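Local atomic coordinates of 2-dehydropantoate 2-reductase, putative (Enterococcus faecalis, PDB entry 2EW2), a protein that probably catalyses the NADPH-dependent reduction of 2-dehydropantoate (ketopantoate) to (R)-pantoate, a step on the pathway to pantothenate. Residues 284-289 and 298-303; 234-239 and 290-295; 21-26 and 58-63; 188-193 and 242-247. All blocks are in the same frame, centred on the assembly; numbering follows the deposited sequence.

Contact 1: 284-289 and 298-303; sequences AVWRKG and FCAMLT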
loop_
_atom_site.group_PDB
_atom_site.type_symbol
_atom_site.label_atom_id
_atom_site.label_comp_id
_atom_site.label_asym_id
_atom_site.label_seq_id
_atom_site.Cartn_x
_atom_site.Cartn_y
_atom_site.Cartn_z
ATOM N N ALA B 284 0.174 -3.450 -14.592
ATOM C CA ALA B 284 -0.363 -3.165 -15.916
ATOM C C ALA B 284 -1.413 -2.046 -15.871
ATOM O O ALA B 284 -1.394 -1.140 -16.707
ATOM C CB ALA B 284 -0.938 -4.433 -16.501
ATOM N N VAL B 285 -2.289 -2.078 -14.869
ATOM C CA VAL B 285 -3.250 -0.985 -14.627
ATOM C C VAL B 285 -2.502 0.326 -14.367
ATOM O O VAL B 285 -2.870 1.390 -14.868
ATOM C CB VAL B 285 -4.164 -1.305 -13.401
ATOM C CG1 VAL B 285 -5.138 -0.186 -13.139
ATOM C CG2 VAL B 285 -4.906 -2.607 -13.607
ATOM N N TRP B 286 -1.459 0.233 -13.556
ATOM C CA TRP B 286 -0.635 1.385 -13.200
ATOM C C TRP B 286 0.052 1.962 -14.460
ATOM O O TRP B 286 -0.030 3.175 -14.717
ATOM C CB TRP B 286 0.374 0.967 -12.110
ATOM C CG TRP B 286 1.316 2.039 -11.611
ATOM C CD1 TRP B 286 1.166 3.401 -11.712
ATOM C CD2 TRP B 286 2.544 1.823 -10.890
ATOM N NE1 TRP B 286 2.243 4.038 -11.113
ATOM C CE2 TRP B 286 3.099 3.090 -10.610
ATOM C CE3 TRP B 286 3.236 0.673 -10.468
ATOM C CZ2 TRP B 286 4.314 3.241 -9.924
ATOM C CZ3 TRP B 286 4.438 0.824 -9.784
ATOM C CH2 TRP B 286 4.970 2.098 -9.527
ATOM N N ARG B 287 0.694 1.107 -15.251
ATOM C CA ARG B 287 1.306 1.560 -16.527
ATOM C C ARG B 287 0.277 2.259 -17.437
ATOM O O ARG B 287 0.511 3.371 -17.924
ATOM C CB ARG B 287 1.987 0.391 -17.255
ATOM C CG ARG B 287 2.787 0.798 -18.494
ATOM C CD ARG B 287 3.249 -0.412 -19.318
ATOM N NE ARG B 287 2.115 -1.180 -19.849
ATOM C CZ ARG B 287 1.781 -2.405 -19.449
ATOM N NH1 ARG B 287 0.727 -3.014 -19.990
ATOM N NH2 ARG B 287 2.500 -3.026 -18.515
ATOM N N LYS B 288 -0.875 1.631 -17.637
ATOM C CA LYS B 288 -1.926 2.232 -18.478
ATOM C C LYS B 288 -2.449 3.540 -17.906
ATOM O O LYS B 288 -2.613 4.510 -18.640
ATOM C CB LYS B 288 -3.095 1.268 -18.667
ATOM C CG LYS B 288 -2.781 0.057 -19.546
ATOM C CD LYS B 288 -3.982 -0.916 -19.554
ATOM C CE LYS B 288 -3.730 -2.088 -20.531
ATOM N NZ LYS B 288 -3.750 -1.671 -21.991
ATOM N N GLY B 289 -2.728 3.562 -16.596
ATOM C CA GLY B 289 -3.165 4.780 -15.928
ATOM C C GLY B 289 -2.225 5.964 -16.138
ATOM O O GLY B 289 -2.668 7.088 -16.320
ATOM N N PHE B 298 -3.562 2.906 -5.425
ATOM C CA PHE B 298 -3.576 1.616 -4.703
ATOM C C PHE B 298 -2.858 0.537 -5.518
ATOM O O PHE B 298 -2.073 -0.240 -4.970
ATOM C CB PHE B 298 -4.991 1.179 -4.329
ATOM C CG PHE B 298 -5.537 1.849 -3.083
ATOM C CD1 PHE B 298 -5.327 3.212 -2.840
ATOM C CD2 PHE B 298 -6.277 1.106 -2.152
ATOM C CE1 PHE B 298 -5.870 3.831 -1.675
ATOM C CE2 PHE B 298 -6.814 1.717 -0.988
ATOM C CZ PHE B 298 -6.609 3.069 -0.764
ATOM N N CYS B 299 -3.093 0.509 -6.824
ATOM C CA CYS B 299 -2.338 -0.420 -7.704
ATOM C C CYS B 299 -0.855 -0.173 -7.628
ATOM O O CYS B 299 -0.081 -1.114 -7.554
ATOM C CB CYS B 299 -2.802 -0.339 -9.180
ATOM S SG CYS B 299 -4.368 -1.159 -9.449
ATOM N N ALA B 300 -0.461 1.104 -7.643
ATOM C CA ALA B 300 0.953 1.486 -7.601
ATOM C C ALA B 300 1.606 1.079 -6.286
ATOM O O ALA B 300 2.672 0.477 -6.273
ATOM C CB ALA B 300 1.114 3.002 -7.834
HETATM N N MSE B 301 0.953 1.389 -5.173
HETATM C CA MSE B 301 1.511 1.036 -3.878
HETATM C C MSE B 301 1.569 -0.468 -3.677
HETATM O O MSE B 301 2.547 -0.989 -3.173
HETATM C CB MSE B 301 0.717 1.663 -2.737
HETATM C CG MSE B 301 1.393 1.370 -1.397
HETATM SE SE MSE B 301 0.576 2.250 0.147
HETATM C CE MSE B 301 -0.990 2.699 -0.464
ATOM N N LEU B 302 0.514 -1.161 -4.073
ATOM C CA LEU B 302 0.477 -2.609 -3.902
ATOM C C LEU B 302 1.578 -3.255 -4.721
ATOM O O LEU B 302 2.279 -4.163 -4.237
ATOM C CB LEU B 302 -0.893 -3.161 -4.287
ATOM C CG LEU B 302 -1.153 -4.642 -3.964
ATOM C CD1 LEU B 302 -0.969 -4.912 -2.450
ATOM C CD2 LEU B 302 -2.555 -5.010 -4.453
ATOM N N THR B 303 1.744 -2.780 -5.956
ATOM C CA THR B 303 2.835 -3.278 -6.825
ATOM C C THR B 303 4.210 -3.103 -6.159
ATOM O O THR B 303 4.999 -4.055 -6.090
ATOM C CB THR B 303 2.795 -2.612 -8.220
ATOM O OG1 THR B 303 1.508 -2.854 -8.831
ATOM C CG2 THR B 303 3.897 -3.184 -9.121
#

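Contact 2: 234-239 and 290-295; sequences EKEAIY and QKYNVA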
loop_
_atom_site.group_PDB
_atom_site.type_symbol
_atom_site.label_atom_id
_atom_site.label_comp_id
_atom_site.label_asym_id
_atom_site.label_seq_id
_atom_site.Cartn_x
_atom_site.Cartn_y
_atom_site.Cartn_z
ATOM N N GLU B 234 -12.284 1.663 -18.678
ATOM C CA GLU B 234 -13.187 2.614 -19.306
ATOM C C GLU B 234 -12.525 3.396 -20.456
ATOM O O GLU B 234 -13.161 3.635 -21.483
ATOM C CB GLU B 234 -13.753 3.560 -18.244
ATOM C CG GLU B 234 -14.994 4.314 -18.685
ATOM C CD GLU B 234 -14.660 5.619 -19.412
ATOM O OE1 GLU B 234 -15.585 6.201 -20.043
ATOM O OE2 GLU B 234 -13.484 6.063 -19.348
ATOM N N LYS B 235 -11.261 3.776 -20.278
ATOM C CA LYS B 235 -10.506 4.483 -21.314
ATOM C C LYS B 235 -10.296 3.648 -22.571
ATOM O O LYS B 235 -10.051 4.193 -23.640
ATOM C CB LYS B 235 -9.139 4.932 -20.792
ATOM C CG LYS B 235 -9.200 5.843 -19.574
ATOM C CD LYS B 235 -10.115 7.029 -19.805
ATOM C CE LYS B 235 -10.017 7.995 -18.649
ATOM N NZ LYS B 235 -11.057 9.022 -18.739
ATOM N N GLU B 236 -10.354 2.331 -22.415
ATOM C CA GLU B 236 -10.209 1.382 -23.513
ATOM C C GLU B 236 -11.579 0.820 -23.900
ATOM O O GLU B 236 -11.671 -0.200 -24.579
ATOM C CB GLU B 236 -9.261 0.260 -23.082
ATOM C CG GLU B 236 -7.860 0.788 -22.722
ATOM C CD GLU B 236 -6.825 -0.310 -22.517
ATOM O OE1 GLU B 236 -7.222 -1.483 -22.402
ATOM O OE2 GLU B 236 -5.606 0.012 -22.480
ATOM N N ALA B 237 -12.643 1.475 -23.428
ATOM C CA ALA B 237 -13.996 1.155 -23.866
ATOM C C ALA B 237 -14.434 -0.207 -23.358
ATOM O O ALA B 237 -15.137 -0.955 -24.049
ATOM C CB ALA B 237 -14.102 1.233 -25.413
ATOM N N ILE B 238 -14.015 -0.521 -22.130
ATOM C CA ILE B 238 -14.453 -1.722 -21.440
ATOM C C ILE B 238 -15.096 -1.213 -20.135
ATOM O O ILE B 238 -14.487 -0.434 -19.403
ATOM C CB ILE B 238 -13.276 -2.695 -21.170
ATOM C CG1 ILE B 238 -12.711 -3.276 -22.486
ATOM C CG2 ILE B 238 -13.708 -3.838 -20.238
ATOM C CD1 ILE B 238 -13.737 -4.155 -23.322
ATOM N N TYR B 239 -16.335 -1.630 -19.885
ATOM C CA TYR B 239 -17.150 -1.038 -18.821
ATOM C C TYR B 239 -17.435 -2.090 -17.760
ATOM O O TYR B 239 -18.403 -2.844 -17.864
ATOM C CB TYR B 239 -18.437 -0.419 -19.412
ATOM C CG TYR B 239 -18.103 0.486 -20.575
ATOM C CD1 TYR B 239 -18.303 0.070 -21.889
ATOM C CD2 TYR B 239 -17.514 1.724 -20.361
ATOM C CE1 TYR B 239 -17.946 0.893 -22.973
ATOM C CE2 TYR B 239 -17.154 2.543 -21.427
ATOM C CZ TYR B 239 -17.374 2.115 -22.723
ATOM O OH TYR B 239 -17.015 2.929 -23.762
ATOM N N GLN B 290 -0.926 5.712 -16.101
ATOM C CA GLN B 290 0.056 6.762 -16.306
ATOM C C GLN B 290 -0.078 7.334 -17.711
ATOM O O GLN B 290 0.025 8.536 -17.907
ATOM C CB GLN B 290 1.476 6.220 -16.095
ATOM C CG GLN B 290 1.813 5.930 -14.620
ATOM C CD GLN B 290 1.637 7.164 -13.748
ATOM O OE1 GLN B 290 2.377 8.136 -13.888
ATOM N NE2 GLN B 290 0.655 7.136 -12.855
ATOM N N LYS B 291 -0.314 6.477 -18.693
ATOM C CA LYS B 291 -0.390 6.983 -20.057
ATOM C C LYS B 291 -1.743 7.612 -20.371
ATOM O O LYS B 291 -1.839 8.471 -21.246
ATOM C CB LYS B 291 0.075 5.942 -21.075
ATOM C CG LYS B 291 -0.817 4.785 -21.308
ATOM C CD LYS B 291 -0.511 4.169 -22.698
ATOM C CE LYS B 291 -1.300 2.867 -22.899
ATOM N NZ LYS B 291 -1.039 2.191 -24.202
ATOM N N TYR B 292 -2.772 7.248 -19.605
ATOM C CA TYR B 292 -4.108 7.807 -19.804
ATOM C C TYR B 292 -4.437 8.958 -18.861
ATOM O O TYR B 292 -5.542 9.497 -18.901
ATOM C CB TYR B 292 -5.185 6.729 -19.669
ATOM C CG TYR B 292 -5.057 5.568 -20.620
ATOM C CD1 TYR B 292 -5.632 4.342 -20.305
ATOM C CD2 TYR B 292 -4.366 5.688 -21.835
ATOM C CE1 TYR B 292 -5.534 3.262 -21.152
ATOM C CE2 TYR B 292 -4.263 4.603 -22.705
ATOM C CZ TYR B 292 -4.858 3.394 -22.356
ATOM O OH TYR B 292 -4.767 2.292 -23.186
ATOM N N ASN B 293 -3.497 9.317 -17.993
ATOM C CA ASN B 293 -3.752 10.364 -16.993
ATOM C C ASN B 293 -4.850 9.970 -16.002
ATOM O O ASN B 293 -5.707 10.790 -15.647
ATOM C CB ASN B 293 -4.148 11.675 -17.696
ATOM C CG ASN B 293 -3.392 12.848 -17.169
ATOM O OD1 ASN B 293 -2.179 12.763 -16.995
ATOM N ND2 ASN B 293 -4.090 13.947 -16.895
ATOM N N VAL B 294 -4.833 8.700 -15.598
ATOM C CA VAL B 294 -5.773 8.169 -14.612
ATOM C C VAL B 294 -4.981 7.748 -13.389
ATOM O O VAL B 294 -4.031 6.971 -13.497
ATOM C CB VAL B 294 -6.527 6.921 -15.163
ATOM C CG1 VAL B 294 -7.404 6.282 -14.077
ATOM C CG2 VAL B 294 -7.366 7.297 -16.381
ATOM N N ALA B 295 -5.369 8.269 -12.235
ATOM C CA ALA B 295 -4.711 7.931 -10.982
ATOM C C ALA B 295 -4.997 6.475 -10.627
ATOM O O ALA B 295 -6.125 6.053 -10.672
ATOM C CB ALA B 295 -5.177 8.874 -9.871
#

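Contact 3: 21-26 and 58-63; sequences MLHQGG and ANLPIF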
loop_
_atom_site.group_PDB
_atom_site.type_symbol
_atom_site.label_atom_id
_atom_site.label_comp_id
_atom_site.label_asym_id
_atom_site.label_seq_id
_atom_site.Cartn_x
_atom_site.Cartn_y
_atom_site.Cartn_z
HETATM N N MSE B 21 -2.083 -28.826 -35.554
HETATM C CA MSE B 21 -3.452 -28.778 -36.035
HETATM C C MSE B 21 -3.612 -27.816 -37.214
HETATM O O MSE B 21 -4.302 -28.128 -38.178
HETATM C CB MSE B 21 -4.399 -28.429 -34.886
HETATM C CG MSE B 21 -4.414 -29.481 -33.768
HETATM SE SE MSE B 21 -5.735 -29.088 -32.367
HETATM C CE MSE B 21 -7.353 -29.434 -33.347
ATOM N N LEU B 22 -2.959 -26.652 -37.139
ATOM C CA LEU B 22 -2.961 -25.704 -38.258
ATOM C C LEU B 22 -2.185 -26.238 -39.468
ATOM O O LEU B 22 -2.514 -25.920 -40.613
ATOM C CB LEU B 22 -2.418 -24.340 -37.812
ATOM C CG LEU B 22 -3.354 -23.529 -36.907
ATOM C CD1 LEU B 22 -2.579 -22.402 -36.202
ATOM C CD2 LEU B 22 -4.558 -22.977 -37.703
ATOM N N HIS B 23 -1.162 -27.045 -39.203
ATOM C CA HIS B 23 -0.400 -27.714 -40.245
ATOM C C HIS B 23 -1.281 -28.758 -40.938
ATOM O O HIS B 23 -1.288 -28.863 -42.167
ATOM C CB HIS B 23 0.868 -28.354 -39.665
ATOM C CG HIS B 23 1.623 -29.204 -40.646
ATOM N ND1 HIS B 23 2.381 -28.671 -41.670
ATOM C CD2 HIS B 23 1.748 -30.550 -40.747
ATOM C CE1 HIS B 23 2.936 -29.651 -42.360
ATOM N NE2 HIS B 23 2.564 -30.800 -41.824
ATOM N N GLN B 24 -2.046 -29.501 -40.147
ATOM C CA GLN B 24 -2.943 -30.516 -40.690
ATOM C C GLN B 24 -4.040 -29.870 -41.512
ATOM O O GLN B 24 -4.497 -30.448 -42.489
ATOM C CB GLN B 24 -3.537 -31.375 -39.582
ATOM C CG GLN B 24 -2.526 -32.300 -38.913
ATOM C CD GLN B 24 -3.151 -33.130 -37.811
ATOM O OE1 GLN B 24 -4.023 -32.656 -37.071
ATOM N NE2 GLN B 24 -2.703 -34.385 -37.686
ATOM N N GLY B 25 -4.448 -28.664 -41.127
ATOM C CA GLY B 25 -5.434 -27.911 -41.895
ATOM C C GLY B 25 -4.886 -27.288 -43.167
ATOM O O GLY B 25 -5.587 -26.547 -43.838
ATOM N N GLY B 26 -3.630 -27.559 -43.493
ATOM C CA GLY B 26 -3.039 -27.079 -44.731
ATOM C C GLY B 26 -2.418 -25.691 -44.698
ATOM O O GLY B 26 -2.241 -25.075 -45.751
ATOM N N ALA B 58 4.907 -33.935 -37.434
ATOM C CA ALA B 58 4.792 -32.771 -38.310
ATOM C C ALA B 58 6.177 -32.199 -38.509
ATOM O O ALA B 58 6.819 -31.778 -37.551
ATOM C CB ALA B 58 3.856 -31.731 -37.708
ATOM N N ASN B 59 6.658 -32.217 -39.744
ATOM C CA ASN B 59 7.977 -31.681 -40.024
ATOM C C ASN B 59 7.874 -30.180 -40.241
ATOM O O ASN B 59 7.668 -29.715 -41.349
ATOM C CB ASN B 59 8.621 -32.385 -41.216
ATOM C CG ASN B 59 8.707 -33.883 -41.021
ATOM O OD1 ASN B 59 9.720 -34.402 -40.536
ATOM N ND2 ASN B 59 7.631 -34.594 -41.373
ATOM N N LEU B 60 7.978 -29.429 -39.154
ATOM C CA LEU B 60 7.771 -27.990 -39.207
ATOM C C LEU B 60 9.104 -27.306 -39.072
ATOM O O LEU B 60 9.973 -27.784 -38.333
ATOM C CB LEU B 60 6.808 -27.526 -38.099
ATOM C CG LEU B 60 5.361 -28.044 -38.196
ATOM C CD1 LEU B 60 4.497 -27.633 -37.003
ATOM C CD2 LEU B 60 4.693 -27.622 -39.505
ATOM N N PRO B 61 9.281 -26.186 -39.791
ATOM C CA PRO B 61 10.453 -25.357 -39.570
ATOM C C PRO B 61 10.409 -24.746 -38.176
ATOM O O PRO B 61 9.336 -24.429 -37.667
ATOM C CB PRO B 61 10.365 -24.282 -40.663
ATOM C CG PRO B 61 9.011 -24.346 -41.205
ATOM C CD PRO B 61 8.399 -25.664 -40.854
ATOM N N ILE B 62 11.568 -24.635 -37.546
ATOM C CA ILE B 62 11.659 -24.072 -36.196
ATOM C C ILE B 62 12.935 -23.258 -36.070
ATOM O O ILE B 62 13.997 -23.646 -36.575
ATOM C CB ILE B 62 11.526 -25.168 -35.082
ATOM C CG1 ILE B 62 11.488 -24.536 -33.683
ATOM C CG2 ILE B 62 12.636 -26.225 -35.191
ATOM C CD1 ILE B 62 10.954 -25.472 -32.570
ATOM N N PHE B 63 12.820 -22.103 -35.430
ATOM C CA PHE B 63 13.949 -21.207 -35.272
ATOM C C PHE B 63 13.990 -20.690 -33.845
ATOM O O PHE B 63 12.961 -20.612 -33.196
ATOM C CB PHE B 63 13.796 -20.019 -36.239
ATOM C CG PHE B 63 13.687 -20.422 -37.698
ATOM C CD1 PHE B 63 12.458 -20.518 -38.308
ATOM C CD2 PHE B 63 14.832 -20.698 -38.446
ATOM C CE1 PHE B 63 12.339 -20.872 -39.663
ATOM C CE2 PHE B 63 14.736 -21.071 -39.797
ATOM C CZ PHE B 63 13.481 -21.160 -40.406
HETATM O O HOH W 1 4.811 -33.095 -42.051
#

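Contact 4: 188-193 and 242-247; sequences IWRKAC and QAEVYT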
loop_
_atom_site.group_PDB
_atom_site.type_symbol
_atom_site.label_atom_id
_atom_site.label_comp_id
_atom_site.label_asym_id
_atom_site.label_seq_id
_atom_site.Cartn_x
_atom_site.Cartn_y
_atom_site.Cartn_z
ATOM N N ILE B 188 -11.079 -10.839 -19.659
ATOM C CA ILE B 188 -9.693 -10.631 -19.258
ATOM C C ILE B 188 -9.537 -9.509 -18.208
ATOM O O ILE B 188 -8.784 -9.656 -17.224
ATOM C CB ILE B 188 -8.804 -10.390 -20.501
ATOM C CG1 ILE B 188 -8.665 -11.695 -21.296
ATOM C CG2 ILE B 188 -7.437 -9.749 -20.127
ATOM C CD1 ILE B 188 -8.168 -11.491 -22.710
ATOM N N TRP B 189 -10.234 -8.403 -18.427
ATOM C CA TRP B 189 -10.240 -7.286 -17.479
ATOM C C TRP B 189 -10.889 -7.684 -16.158
ATOM O O TRP B 189 -10.375 -7.354 -15.087
ATOM C CB TRP B 189 -10.990 -6.091 -18.059
ATOM C CG TRP B 189 -10.121 -5.122 -18.789
ATOM C CD1 TRP B 189 -10.016 -4.959 -20.158
ATOM C CD2 TRP B 189 -9.223 -4.180 -18.200
ATOM N NE1 TRP B 189 -9.108 -3.963 -20.443
ATOM C CE2 TRP B 189 -8.612 -3.461 -19.262
ATOM C CE3 TRP B 189 -8.875 -3.864 -16.870
ATOM C CZ2 TRP B 189 -7.670 -2.441 -19.036
ATOM C CZ3 TRP B 189 -7.928 -2.844 -16.646
ATOM C CH2 TRP B 189 -7.339 -2.150 -17.731
ATOM N N ARG B 190 -12.032 -8.365 -16.242
ATOM C CA ARG B 190 -12.731 -8.844 -15.050
ATOM C C ARG B 190 -11.876 -9.810 -14.228
ATOM O O ARG B 190 -11.855 -9.735 -12.989
ATOM C CB ARG B 190 -14.077 -9.473 -15.405
ATOM C CG ARG B 190 -14.814 -10.021 -14.181
ATOM C CD ARG B 190 -16.185 -10.513 -14.569
ATOM N NE ARG B 190 -16.861 -11.265 -13.517
ATOM C CZ ARG B 190 -16.540 -12.508 -13.147
ATOM N NH1 ARG B 190 -15.508 -13.146 -13.693
ATOM N NH2 ARG B 190 -17.247 -13.115 -12.210
ATOM N N LYS B 191 -11.172 -10.708 -14.918
ATOM C CA LYS B 191 -10.300 -11.672 -14.262
ATOM C C LYS B 191 -9.105 -10.981 -13.587
ATOM O O LYS B 191 -8.727 -11.327 -12.462
ATOM C CB LYS B 191 -9.820 -12.707 -15.281
ATOM C CG LYS B 191 -8.867 -13.768 -14.758
ATOM C CD LYS B 191 -8.765 -14.878 -15.812
ATOM C CE LYS B 191 -7.664 -15.861 -15.516
ATOM N NZ LYS B 191 -6.356 -15.342 -16.028
ATOM N N ALA B 192 -8.520 -10.009 -14.284
ATOM C CA ALA B 192 -7.369 -9.271 -13.762
ATOM C C ALA B 192 -7.791 -8.463 -12.534
ATOM O O ALA B 192 -7.043 -8.354 -11.586
ATOM C CB ALA B 192 -6.770 -8.357 -14.835
ATOM N N CYS B 193 -9.000 -7.919 -12.586
ATOM C CA CYS B 193 -9.599 -7.210 -11.468
ATOM C C CYS B 193 -9.691 -8.097 -10.222
ATOM O O CYS B 193 -9.219 -7.723 -9.162
ATOM C CB CYS B 193 -10.961 -6.635 -11.873
ATOM S SG CYS B 193 -11.468 -5.375 -10.779
ATOM N N GLN B 242 -18.803 -3.092 -11.524
ATOM C CA GLN B 242 -17.996 -3.021 -10.292
ATOM C C GLN B 242 -18.686 -3.741 -9.136
ATOM O O GLN B 242 -18.032 -4.322 -8.267
ATOM C CB GLN B 242 -17.728 -1.562 -9.913
ATOM C CG GLN B 242 -16.808 -0.790 -10.889
ATOM C CD GLN B 242 -16.342 0.541 -10.313
ATOM O OE1 GLN B 242 -15.799 0.594 -9.216
ATOM N NE2 GLN B 242 -16.542 1.621 -11.059
ATOM N N ALA B 243 -20.018 -3.696 -9.149
ATOM C CA ALA B 243 -20.841 -4.408 -8.177
ATOM C C ALA B 243 -20.784 -5.923 -8.386
ATOM O O ALA B 243 -20.626 -6.684 -7.425
ATOM C CB ALA B 243 -22.304 -3.867 -8.217
ATOM N N GLU B 244 -20.871 -6.372 -9.638
ATOM C CA GLU B 244 -20.754 -7.795 -9.932
ATOM C C GLU B 244 -19.377 -8.327 -9.546
ATOM O O GLU B 244 -19.259 -9.447 -9.028
ATOM C CB GLU B 244 -21.036 -8.099 -11.415
ATOM C CG GLU B 244 -21.130 -9.614 -11.765
ATOM C CD GLU B 244 -19.764 -10.303 -11.959
ATOM O OE1 GLU B 244 -19.613 -11.477 -11.541
ATOM O OE2 GLU B 244 -18.832 -9.677 -12.526
ATOM N N VAL B 245 -18.334 -7.545 -9.832
ATOM C CA VAL B 245 -16.979 -7.960 -9.484
ATOM C C VAL B 245 -16.825 -8.074 -7.963
ATOM O O VAL B 245 -16.271 -9.051 -7.480
ATOM C CB VAL B 245 -15.898 -7.033 -10.085
ATOM C CG1 VAL B 245 -14.496 -7.433 -9.590
ATOM C CG2 VAL B 245 -15.956 -7.080 -11.622
ATOM N N TYR B 246 -17.319 -7.087 -7.217
ATOM C CA TYR B 246 -17.301 -7.161 -5.749
ATOM C C TYR B 246 -18.054 -8.382 -5.212
ATOM O O TYR B 246 -17.588 -9.057 -4.294
ATOM C CB TYR B 246 -17.882 -5.893 -5.114
ATOM C CG TYR B 246 -17.731 -5.886 -3.600
ATOM C CD1 TYR B 246 -16.460 -5.793 -3.006
ATOM C CD2 TYR B 246 -18.857 -5.979 -2.761
ATOM C CE1 TYR B 246 -16.300 -5.798 -1.625
ATOM C CE2 TYR B 246 -18.708 -5.971 -1.359
ATOM C CZ TYR B 246 -17.427 -5.898 -0.808
ATOM O OH TYR B 246 -17.267 -5.897 0.553
ATOM N N THR B 247 -19.217 -8.653 -5.798
ATOM C CA THR B 247 -20.048 -9.786 -5.408
ATOM C C THR B 247 -19.318 -11.103 -5.618
ATOM O O THR B 247 -19.356 -11.987 -4.759
ATOM C CB THR B 247 -21.383 -9.767 -6.165
ATOM O OG1 THR B 247 -22.190 -8.708 -5.636
ATOM C CG2 THR B 247 -22.151 -11.100 -5.985
#

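Contact 1: 284-289 and 298-303
Trp286 lays one face of its indole over the methyl group of Ala300, and this pair is the heart of a helical hairpin in the all-helical C-terminal domain of the ketopantoate reductase family. Helices 282-292 and 297-313 follow each other after a short turn, and the segments 284-289 and 298-303 run at 133° to each other, their axes 8.7 Å apart at the closest. The ring lies flat on the helix at Ala300: Ala300 CB stands 3.5 Å from the centroid of the five-membered ring of Trp286 and only 14° off its normal, a CH-pi contact. Trp286 CE2 is the nearest ring atom, 3.4 Å from Ala300 CB. With CG anti to the backbone N (chi1 -180°), the indole is carried across to the second helix, and its benzo portion continues to Thr303, whose CB and CG2 meet CE3 and CZ3 obliquely.

Beside the aromatic pair, a smaller apolar contact joins Val285 to Cys299, one branch of the valine meeting the sulfur. Val285 also packs on Phe229 of helix 218-235, so this flank of the hairpin leans on a third helix. Ala300 also packs on Phe298 of the second subunit, so helix 297-313 takes part in the dimer interface.

The polar end of Thr303 is turned back into its own helix. Thr303 OG1 donates to Cys299 O over 2.7 Å, while the backbone N of Thr303 reaches the same oxygen from the opposite face of the carbonyl plane.

Contact 2: 234-239 and 290-295
This is a surface contact between two helix ends in the C-terminal helical domain: the segment 234-239, where helix 218-235 gives way to a loop, meets the segment 290-295 at the end of helix 282-292. Tyr292 is central to it. Tyr292 OH donates to Glu236 OE2 over a short 2.5 Å, the carboxylate oxygen lying in the plane of the ring and accepting through its anti lone pair. The two planes are turned 69° apart, and the extended glutamate chain crosses the tyrosine at about a right angle. Lys288 forms a salt bridge to the same OE2, so a cation and a phenol share one oxygen, which would be expected to stabilise the charged carboxylate.

Lys235 contributes hydrocarbon rather than charge across the contact. Lys235 CB comes within 3.6 Å of Tyr292 CD1, and the bend at chi2 (-53°) takes the chain on to Val294, where Lys235 CE lies 3.6 Å from Val294 CG2. Both Tyr292 and Val294 also pack on Val232, one turn back along helix 218-235.

Both segments leave helical geometry at a residue with positive phi, Asn293 in one and Ala237 in the other. Around Ala237, the bonds Ile238 N to Ala233 O and Ala237 N to Glu234 O make a Schellman motif, a common way to end a helix.

Contact 3: 21-26 and 58-63
His23, on the last turn of helix 13-24, meets the segment 58-63 through its imidazole ring. One methyl of Leu60 does most of the touching: Leu60 CD2 lies 3.3 Å from His23 ND1 and 3.6 Å from His23 CG. Further round the ring, His23 CD2 is 3.9 Å from Ala58 CB. Both carbons approach obliquely. CG of His23 stands anti to the backbone N (chi1 173°), which carries the ring out from the helix toward the chain opposite.

One water molecule adds a polar link: it is hydrogen-bonded to His23 NE2 at 3.2 Å. It accepts from Asn59 N, 3.1 Å away, thereby bridging the side chain to the main chain.

Farther out, backbone bonds set both sides. Ala58 pairs with Leu47 at the end of a strand, Asn59 centres an inverse gamma turn, and Pro61 and Phe63 bond to Leu31, so the segment passes from the four-stranded sheet to the edge of the Rossmann-type sheet. Beyond His23 the helix closes in a Schellman motif at Gly26.

The ring thus packs on methyls while its outer nitrogen, NE2, keeps a polar partner, so the histidine need not give up hydrogen bonding to sit against aliphatic carbon.

Contact 4: 188-193 and 242-247
Arg190, Val245 and Glu244 account for most of the surface buried where helix 184-195 meets helix 242-252. Arg190 grips Glu244 side-on with two nitrogens, one to each carboxylate oxygen. Arg190 NE donates to Glu244 OE2 over 2.7 Å; Arg190 NH2 donates to Glu244 OE1 over 3.0 Å, both nearly straight. The guanidinium and carboxylate planes are only 20° apart, and OE1 uses its syn lone pair, the side facing the other oxygen. Both bonds lie close to the guanidinium plane, while Arg190 NE meets Glu244 OE2 on its syn side, somewhat out of the carboxylate plane; the paired bonds limit the rotation of both groups. The arginine is extended from CG to NE, whereas the glutamate bends at chi2 (-81°) to bring its carboxylate across the extended chain.

Val245 lies beside this bridge and sends one branch to each of two residues of the other helix. Val245 CG2 lies 4.1 Å from Arg190 CG, against the aliphatic part of the arginine. Val245 CG1 lies 3.8 Å from Cys193 SG. Cys193 packs in turn on Phe229 of helix 218-235.

The segments run at 48° to each other. Apolar packing flanked by a bidentate, side-on salt bridge is the helix-to-helix arrangement found here in the C-terminal domain, of the 6-phosphogluconate-dehydrogenase-like type.

Contact 3 comes first along the chain and lies alone in the Rossmann-type N-terminal domain, with its centre about 40 Å from those of contacts 1 and 2 and about 38 Å from that of contact 4. The other three cluster in the C-terminal helical domain, their centres 12 to 16 Å apart. Contacts 1 and 2 share helix 282-292, and their segments alternate in sequence, as do those of contacts 2 and 4. Trp189, on the first segment of contact 4, packs against Val285 and Lys288 of contact 1 and against Glu236 and Ile238 of contact 2. The three thus form one connected network in the helical domain, which also reaches the N-terminal domain near Leu111 and Asp115, far from contact 3.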